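Local coordinates for protein probable chitinase (Chromobacterium violaceum, PDB 5JH8) that probably binds and hydrolyses chitin as a glycoside hydrolase family 18 enzyme built on a TIM barrel, at residues 163-173 with 202-211; 187-195 with 251-259. All blocks are in the same frame, centred on the assembly; numbering follows the deposited sequence.

Contact 1 (163-173 with 202-211). With EDO (1,2-ethanediol), chain C.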
loop_
_atom_site.group_PDB
_atom_site.type_symbol
_atom_site.label_atom_id
_atom_site.label_comp_id
_atom_site.label_asym_id
_atom_site.label_seq_id
_atom_site.Cartn_x
_atom_site.Cartn_y
_atom_site.Cartn_z
ATOM N N LEU A 163 10.614 12.314 0.656
ATOM C CA LEU A 163 10.137 11.705 1.900
ATOM C C LEU A 163 10.349 12.625 3.090
ATOM O O LEU A 163 9.511 12.684 3.998
ATOM C CB LEU A 163 10.819 10.366 2.167
ATOM C CG LEU A 163 10.127 9.132 1.582
ATOM C CD1 LEU A 163 10.068 9.145 0.083
ATOM C CD2 LEU A 163 10.806 7.874 2.070
ATOM N N ARG A 164 11.488 13.312 3.140
ATOM C CA ARG A 164 11.727 14.226 4.251
ATOM C C ARG A 164 10.599 15.250 4.377
ATOM O O ARG A 164 10.053 15.466 5.469
ATOM C CB ARG A 164 13.083 14.912 4.090
ATOM C CG ARG A 164 13.576 15.632 5.331
ATOM C CD ARG A 164 14.999 16.185 5.155
ATOM N NE ARG A 164 16.039 15.154 5.215
ATOM C CZ ARG A 164 16.611 14.722 6.336
ATOM N NH1 ARG A 164 16.271 15.237 7.515
ATOM N NH2 ARG A 164 17.531 13.773 6.279
ATOM N N ALA A 165 10.215 15.874 3.260
ATOM C CA ALA A 165 9.166 16.891 3.298
ATOM C C ALA A 165 7.804 16.263 3.593
ATOM O O ALA A 165 7.022 16.776 4.407
ATOM C CB ALA A 165 9.120 17.668 1.981
ATOM N N LEU A 166 7.499 15.150 2.933
ATOM C CA LEU A 166 6.193 14.533 3.101
ATOM C C LEU A 166 6.019 14.037 4.527
ATOM O O LEU A 166 4.946 14.179 5.124
ATOM C CB LEU A 166 6.048 13.376 2.108
ATOM C CG LEU A 166 6.061 13.743 0.610
ATOM C CD1 LEU A 166 6.163 12.514 -0.296
ATOM C CD2 LEU A 166 4.820 14.548 0.254
ATOM N N GLY A 167 7.067 13.420 5.065
ATOM C CA GLY A 167 6.989 12.860 6.395
ATOM C C GLY A 167 6.871 13.903 7.475
ATOM O O GLY A 167 6.314 13.626 8.534
ATOM N N ALA A 168 7.412 15.099 7.245
ATOM C CA ALA A 168 7.266 16.163 8.228
ATOM C C ALA A 168 5.830 16.670 8.302
ATOM O O ALA A 168 5.403 17.159 9.348
ATOM C CB ALA A 168 8.214 17.315 7.905
ATOM N N ALA A 169 5.070 16.534 7.224
ATOM C CA ALA A 169 3.717 17.061 7.157
ATOM C C ALA A 169 2.652 16.040 7.527
ATOM O O ALA A 169 1.632 16.392 8.126
ATOM C CB ALA A 169 3.447 17.553 5.737
ATOM N N ALA A 170 2.848 14.789 7.172
ATOM C CA ALA A 170 1.840 13.764 7.368
ATOM C C ALA A 170 1.991 13.096 8.735
ATOM O O ALA A 170 3.030 13.180 9.385
ATOM C CB ALA A 170 1.979 12.729 6.263
ATOM N N ASP A 171 0.907 12.462 9.185
ATOM C CA ASP A 171 0.970 11.615 10.368
ATOM C C ASP A 171 1.705 10.317 10.079
ATOM O O ASP A 171 2.457 9.819 10.939
ATOM C CB ASP A 171 -0.430 11.334 10.904
ATOM C CG ASP A 171 -1.102 12.577 11.355
ATOM O OD1 ASP A 171 -0.877 12.946 12.516
ATOM O OD2 ASP A 171 -1.786 13.215 10.532
ATOM N N TYR A 172 1.518 9.758 8.878
ATOM C CA TYR A 172 2.208 8.549 8.474
ATOM C C TYR A 172 2.510 8.614 6.989
ATOM O O TYR A 172 1.715 9.140 6.202
ATOM C CB TYR A 172 1.353 7.303 8.675
ATOM C CG TYR A 172 0.965 7.019 10.096
ATOM C CD1 TYR A 172 1.804 6.276 10.928
ATOM C CD2 TYR A 172 -0.249 7.479 10.623
ATOM C CE1 TYR A 172 1.453 5.987 12.227
ATOM C CE2 TYR A 172 -0.602 7.203 11.913
ATOM C CZ TYR A 172 0.250 6.446 12.715
ATOM O OH TYR A 172 -0.128 6.166 14.015
ATOM N N LEU A 173 3.649 8.035 6.609
ATOM C CA LEU A 173 3.886 7.609 5.235
ATOM C C LEU A 173 3.645 6.117 5.173
ATOM O O LEU A 173 4.221 5.349 5.960
ATOM C CB LEU A 173 5.304 7.906 4.741
ATOM C CG LEU A 173 5.744 9.362 4.870
ATOM C CD1 LEU A 173 7.084 9.565 4.209
ATOM C CD2 LEU A 173 4.716 10.325 4.267
ATOM N N TYR A 202 16.421 4.105 4.383
ATOM C CA TYR A 202 16.333 5.388 3.708
ATOM C C TYR A 202 15.227 6.235 4.321
ATOM O O TYR A 202 15.411 7.426 4.598
ATOM C CB TYR A 202 16.080 5.125 2.217
ATOM C CG TYR A 202 15.836 6.350 1.365
ATOM C CD1 TYR A 202 16.884 7.061 0.824
ATOM C CD2 TYR A 202 14.548 6.785 1.099
ATOM C CE1 TYR A 202 16.652 8.178 0.062
ATOM C CE2 TYR A 202 14.304 7.910 0.341
ATOM C CZ TYR A 202 15.359 8.590 -0.186
ATOM O OH TYR A 202 15.107 9.715 -0.935
ATOM N N ALA A 203 14.060 5.623 4.548
ATOM C CA ALA A 203 12.905 6.350 5.070
ATOM C C ALA A 203 13.152 6.869 6.481
ATOM O O ALA A 203 12.849 8.030 6.762
ATOM C CB ALA A 203 11.664 5.463 5.027
ATOM N N VAL A 204 13.682 6.027 7.383
ATOM C CA VAL A 204 13.786 6.427 8.791
ATOM C C VAL A 204 14.925 7.406 9.025
ATOM O O VAL A 204 14.940 8.103 10.049
ATOM C CB VAL A 204 13.834 5.250 9.784
ATOM C CG1 VAL A 204 12.646 4.315 9.594
ATOM C CG2 VAL A 204 15.131 4.488 9.674
ATOM N N GLU A 205 15.877 7.496 8.105
ATOM C CA GLU A 205 16.847 8.573 8.190
ATOM C C GLU A 205 16.187 9.921 7.934
ATOM O O GLU A 205 16.619 10.946 8.480
ATOM C CB GLU A 205 17.958 8.338 7.167
ATOM C CG GLU A 205 19.022 9.420 7.175
ATOM C CD GLU A 205 20.178 9.100 6.240
ATOM O OE1 GLU A 205 20.612 7.935 6.202
ATOM O OE2 GLU A 205 20.665 10.013 5.535
ATOM N N ARG A 206 15.135 9.936 7.112
ATOM C CA ARG A 206 14.518 11.153 6.619
ATOM C C ARG A 206 13.226 11.516 7.323
ATOM O O ARG A 206 12.808 12.684 7.252
ATOM C CB ARG A 206 14.267 11.006 5.113
ATOM C CG ARG A 206 15.565 11.120 4.319
ATOM C CD ARG A 206 15.514 10.487 2.944
ATOM N NE ARG A 206 16.817 10.581 2.288
ATOM C CZ ARG A 206 17.847 9.779 2.531
ATOM N NH1 ARG A 206 17.751 8.796 3.412
ATOM N NH2 ARG A 206 18.986 9.967 1.874
ATOM N N VAL A 207 12.620 10.560 8.019
ATOM C CA VAL A 207 11.295 10.670 8.612
ATOM C C VAL A 207 11.351 9.999 9.973
ATOM O O VAL A 207 11.930 8.918 10.084
ATOM C CB VAL A 207 10.243 9.965 7.743
ATOM C CG1 VAL A 207 8.870 10.132 8.358
ATOM C CG2 VAL A 207 10.279 10.516 6.346
ATOM N N PRO A 208 10.758 10.562 11.025
ATOM C CA PRO A 208 10.725 9.838 12.295
ATOM C C PRO A 208 10.109 8.465 12.081
ATOM O O PRO A 208 9.057 8.329 11.456
ATOM C CB PRO A 208 9.845 10.721 13.182
ATOM C CG PRO A 208 9.974 12.082 12.597
ATOM C CD PRO A 208 10.068 11.858 11.119
ATOM N N ALA A 209 10.759 7.442 12.633
ATOM C CA ALA A 209 10.324 6.083 12.345
ATOM C C ALA A 209 8.879 5.847 12.763
ATOM O O ALA A 209 8.167 5.083 12.105
ATOM C CB ALA A 209 11.245 5.074 13.019
ATOM N N ALA A 210 8.419 6.506 13.833
ATOM C CA ALA A 210 7.051 6.313 14.299
ATOM C C ALA A 210 6.022 6.802 13.296
ATOM O O ALA A 210 4.843 6.463 13.424
ATOM C CB ALA A 210 6.851 7.023 15.634
ATOM N N LYS A 211 6.431 7.576 12.290
ATOM C CA LYS A 211 5.539 8.021 11.234
ATOM C C LYS A 211 5.623 7.164 9.982
ATOM O O LYS A 211 5.044 7.527 8.964
ATOM C CB LYS A 211 5.857 9.467 10.864
ATOM C CG LYS A 211 5.641 10.470 11.955
ATOM C CD LYS A 211 5.926 11.850 11.385
ATOM C CE LYS A 211 4.932 12.852 11.850
ATOM N NZ LYS A 211 5.125 14.135 11.161
HETATM C C1 EDO C . 17.697 13.592 -0.415
HETATM O O1 EDO C . 17.803 12.266 0.121
HETATM C C2 EDO C . 16.838 14.456 0.498
HETATM O O2 EDO C . 16.226 13.638 1.499
HETATM O O HOH W 1 12.873 11.370 -0.964
HETATM O O HOH W 2 10.589 14.212 7.825
HETATM O O HOH W 3 18.816 12.500 8.796
HETATM O O HOH W 4 19.555 12.327 4.515
#
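On the bottom of the TIM barrel, where a helix runs into the next parallel strand, K211 sends its ammonium group to the C-terminal end of helix 163-169. NZ is held by G167 O and A170 O, each at 2.9 Å, the first bond in its carbonyl plane, a position in which the ammonium probably offsets the partial negative charge of the helix C-terminus. CB and CG pass D171 O, CG at 3.4 Å, and the bend at chi3 (138°) then carries CE and NZ round to the two carbonyls. Beside it L173 N donates to K211 O (2.8 Å), within the strand 172-176, helix 193-206, strand 212-222 beta-alpha-beta unit. The axes of 163-169 and 202-206 pass 9.3 Å apart at -61°. V207, in the loop that follows, packs against 163-173: CG2 lies 3.3 Å from L163 O and touches L173 CD1; CG1 rests on G167 CA. At the N-terminal end of helix 163-169, L163 CD2 touches the Y202 ring edge. The R164 guanidinium has one face over R206 CA. R206 NH1 bonds Y202 O, Y202 CE1 covers one guanidinium face, and NE donates to 1,2-ethanediol, probably from the crystallisation liquor.

Contact 2 (187-195 with 251-259)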
loop_
_atom_site.group_PDB
_atom_site.type_symbol
_atom_site.label_atom_id
_atom_site.label_comp_id
_atom_site.label_asym_id
_atom_site.label_seq_id
_atom_site.Cartn_x
_atom_site.Cartn_y
_atom_site.Cartn_z
ATOM N N PRO A 187 10.864 -11.782 -13.475
ATOM C CA PRO A 187 10.505 -12.371 -12.176
ATOM C C PRO A 187 11.517 -12.028 -11.095
ATOM O O PRO A 187 12.725 -12.005 -11.325
ATOM C CB PRO A 187 10.490 -13.880 -12.464
ATOM C CG PRO A 187 10.276 -13.996 -13.946
ATOM C CD PRO A 187 10.959 -12.804 -14.534
ATOM N N GLY A 188 11.010 -11.843 -9.887
ATOM C CA GLY A 188 11.833 -11.727 -8.710
ATOM C C GLY A 188 10.966 -11.469 -7.504
ATOM O O GLY A 188 9.753 -11.300 -7.637
ATOM N N PRO A 189 11.587 -11.383 -6.334
ATOM C CA PRO A 189 10.830 -11.077 -5.125
ATOM C C PRO A 189 9.955 -9.846 -5.313
ATOM O O PRO A 189 10.380 -8.816 -5.851
ATOM C CB PRO A 189 11.922 -10.832 -4.083
ATOM C CG PRO A 189 13.079 -11.656 -4.550
ATOM C CD PRO A 189 13.016 -11.612 -6.060
ATOM N N VAL A 190 8.731 -9.957 -4.809
ATOM C CA VAL A 190 7.766 -8.861 -4.868
ATOM C C VAL A 190 7.939 -7.888 -3.712
ATOM O O VAL A 190 7.626 -6.702 -3.838
ATOM C CB VAL A 190 6.346 -9.458 -4.915
ATOM C CG1 VAL A 190 5.294 -8.370 -4.890
ATOM C CG2 VAL A 190 6.209 -10.330 -6.153
ATOM N N ALA A 191 8.434 -8.373 -2.586
ATOM C CA ALA A 191 8.620 -7.582 -1.381
ATOM C C ALA A 191 9.835 -8.127 -0.639
ATOM O O ALA A 191 9.776 -8.482 0.536
ATOM C CB ALA A 191 7.357 -7.616 -0.518
ATOM N N GLY A 192 10.969 -8.188 -1.334
ATOM C CA GLY A 192 12.153 -8.797 -0.754
ATOM C C GLY A 192 12.609 -8.038 0.481
ATOM O O GLY A 192 12.611 -6.805 0.512
ATOM N N SER A 193 13.036 -8.788 1.504
ATOM C CA SER A 193 13.380 -8.172 2.775
ATOM C C SER A 193 14.627 -7.314 2.687
ATOM O O SER A 193 14.751 -6.339 3.436
ATOM C CB SER A 193 13.588 -9.241 3.835
ATOM O OG SER A 193 14.558 -10.194 3.445
ATOM N N ASP A 194 15.574 -7.676 1.819
ATOM C CA ASP A 194 16.794 -6.885 1.663
ATOM C C ASP A 194 16.468 -5.515 1.063
ATOM O O ASP A 194 16.899 -4.473 1.571
ATOM C CB ASP A 194 17.844 -7.668 0.859
ATOM C CG ASP A 194 17.363 -8.159 -0.506
ATOM O OD1 ASP A 194 16.162 -8.194 -0.810
ATOM O OD2 ASP A 194 18.253 -8.552 -1.296
ATOM N N TRP A 195 15.671 -5.512 -0.001
ATOM C CA TRP A 195 15.169 -4.286 -0.612
ATOM C C TRP A 195 14.320 -3.483 0.368
ATOM O O TRP A 195 14.471 -2.260 0.479
ATOM C CB TRP A 195 14.376 -4.710 -1.850
ATOM C CG TRP A 195 13.580 -3.681 -2.551
ATOM C CD1 TRP A 195 14.045 -2.773 -3.455
ATOM C CD2 TRP A 195 12.154 -3.495 -2.496
ATOM N NE1 TRP A 195 13.010 -2.021 -3.958
ATOM C CE2 TRP A 195 11.838 -2.437 -3.374
ATOM C CE3 TRP A 195 11.117 -4.121 -1.791
ATOM C CZ2 TRP A 195 10.521 -1.990 -3.565
ATOM C CZ3 TRP A 195 9.820 -3.681 -1.987
ATOM C CH2 TRP A 195 9.531 -2.626 -2.869
ATOM N N ASP A 251 13.861 -18.427 -0.227
ATOM C CA ASP A 251 15.054 -17.622 -0.457
ATOM C C ASP A 251 15.329 -16.834 0.817
ATOM O O ASP A 251 14.658 -15.843 1.117
ATOM C CB ASP A 251 14.857 -16.706 -1.654
ATOM C CG ASP A 251 16.159 -16.043 -2.075
ATOM O OD1 ASP A 251 17.077 -16.762 -2.538
ATOM O OD2 ASP A 251 16.286 -14.815 -1.921
ATOM N N ALA A 252 16.312 -17.290 1.587
ATOM C CA ALA A 252 16.555 -16.686 2.890
ATOM C C ALA A 252 17.080 -15.264 2.773
ATOM O O ALA A 252 16.757 -14.426 3.618
ATOM C CB ALA A 252 17.533 -17.551 3.682
ATOM N N GLY A 253 17.865 -14.967 1.731
ATOM C CA GLY A 253 18.433 -13.640 1.567
ATOM C C GLY A 253 17.404 -12.560 1.327
ATOM O O GLY A 253 17.676 -11.387 1.598
ATOM N N THR A 254 16.235 -12.926 0.812
ATOM C CA THR A 254 15.170 -11.963 0.559
ATOM C C THR A 254 13.891 -12.291 1.316
ATOM O O THR A 254 12.869 -11.623 1.105
ATOM C CB THR A 254 14.844 -11.879 -0.943
ATOM O OG1 THR A 254 14.218 -13.096 -1.370
ATOM C CG2 THR A 254 16.084 -11.599 -1.769
ATOM N N HIS A 255 13.900 -13.319 2.152
ATOM C CA HIS A 255 12.703 -13.793 2.839
ATOM C C HIS A 255 11.509 -13.834 1.895
ATOM O O HIS A 255 10.472 -13.214 2.115
ATOM C CB HIS A 255 12.405 -12.999 4.114
ATOM C CG HIS A 255 13.340 -13.327 5.220
ATOM N ND1 HIS A 255 13.249 -14.503 5.929
ATOM C CD2 HIS A 255 14.441 -12.686 5.677
ATOM C CE1 HIS A 255 14.227 -14.544 6.816
ATOM N NE2 HIS A 255 14.965 -13.459 6.682
ATOM N N SER A 256 11.671 -14.607 0.821
ATOM C CA SER A 256 10.642 -14.735 -0.198
ATOM C C SER A 256 10.572 -16.183 -0.646
ATOM O O SER A 256 11.579 -16.890 -0.628
ATOM C CB SER A 256 10.944 -13.796 -1.370
ATOM O OG SER A 256 11.026 -12.446 -0.934
ATOM N N LEU A 257 9.388 -16.603 -1.071
ATOM C CA LEU A 257 9.136 -17.960 -1.513
ATOM C C LEU A 257 9.052 -17.990 -3.031
ATOM O O LEU A 257 8.376 -17.147 -3.632
ATOM C CB LEU A 257 7.837 -18.465 -0.901
ATOM C CG LEU A 257 7.580 -19.955 -1.086
ATOM C CD1 LEU A 257 8.461 -20.762 -0.150
ATOM C CD2 LEU A 257 6.105 -20.258 -0.854
ATOM N N THR A 258 9.719 -18.968 -3.658
ATOM C CA THR A 258 9.652 -19.094 -5.107
ATOM C C THR A 258 9.413 -20.542 -5.504
ATOM O O THR A 258 9.812 -21.475 -4.808
ATOM C CB THR A 258 10.903 -18.508 -5.783
ATOM O OG1 THR A 258 10.729 -18.485 -7.205
ATOM C CG2 THR A 258 12.147 -19.288 -5.462
ATOM N N PHE A 259 8.761 -20.729 -6.644
ATOM C CA PHE A 259 8.644 -22.050 -7.237
ATOM C C PHE A 259 8.407 -21.898 -8.723
ATOM O O PHE A 259 8.056 -20.824 -9.210
ATOM C CB PHE A 259 7.568 -22.930 -6.577
ATOM C CG PHE A 259 6.174 -22.354 -6.578
ATOM C CD1 PHE A 259 5.760 -21.510 -5.556
ATOM C CD2 PHE A 259 5.244 -22.721 -7.547
ATOM C CE1 PHE A 259 4.486 -21.013 -5.530
ATOM C CE2 PHE A 259 3.951 -22.218 -7.506
ATOM C CZ PHE A 259 3.586 -21.375 -6.490
HETATM O O HOH W 5 8.775 -10.982 -1.372
#
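One carbonyl oxygen, T254 O, takes two hydrogen bonds from opposite faces of its own plane. S193 N, in the first turn of helix 193-206, lies 2.9 Å from T254 O across the contact and is nearly straight at the hydrogen (167°), yet stands 48° out of the carbonyl plane. S256 OG comes to T254 O from the other face, also at 2.9 Å, so neither donor uses an in-plane lone pair. G192, the N-cap residue, adds a CA-H...O contact to the same oxygen. T254 belongs to the tight turn that joins strands 249-251 and 256-262 and closes with a G1 beta bulge, H255 and S256 both facing D251. With OG1 between its backbone N and carbonyl carbon (chi1 69°), T254 gives its hydroxyl to the anti lone pair of D251 OD2 at 2.7 Å. The same torsion turns CG2 to D194, alongside which it lies, 3.5 Å from OD1. S193 OG comes up to the edge of the H255 imidazole, close to its plane and 3.3 Å from CD2; the ND1 of that ring is bonded to Y250 OH. The P189 ring crosses T254 at about a right angle, and its CB meets S256 OG. A water joins A191 N to S256 OG, and K282 NZ bonds to both A191 O and H255 O. Amides of a first helical turn lack an acceptor within the helix; that of S193 is satisfied by T254 O, whose orientation S256 OG, bonding from the opposite face, is likely to steady.

Helix 193-206 joins the two contacts: its N-terminal turn belongs to contact 2 and its C-terminal end to contact 1. The contact centres lie 25 Å apart, and their nearest atoms about 8 Å apart without touching. Contact 1 packs the helix end and the turn after it against helix 163-169 and the start of strand 172-176, whereas contact 2 meets the turn between strands 249-251 and 256-262 and the first residue of the latter. The side chains of L173 and A191 are each about 11 Å from the bound histidine, A191 also about 10 Å from the selenium-containing amino acid. Strand 172-176 carries M176 of the histidine pocket; V190 touches Y219 and Y221 of the other.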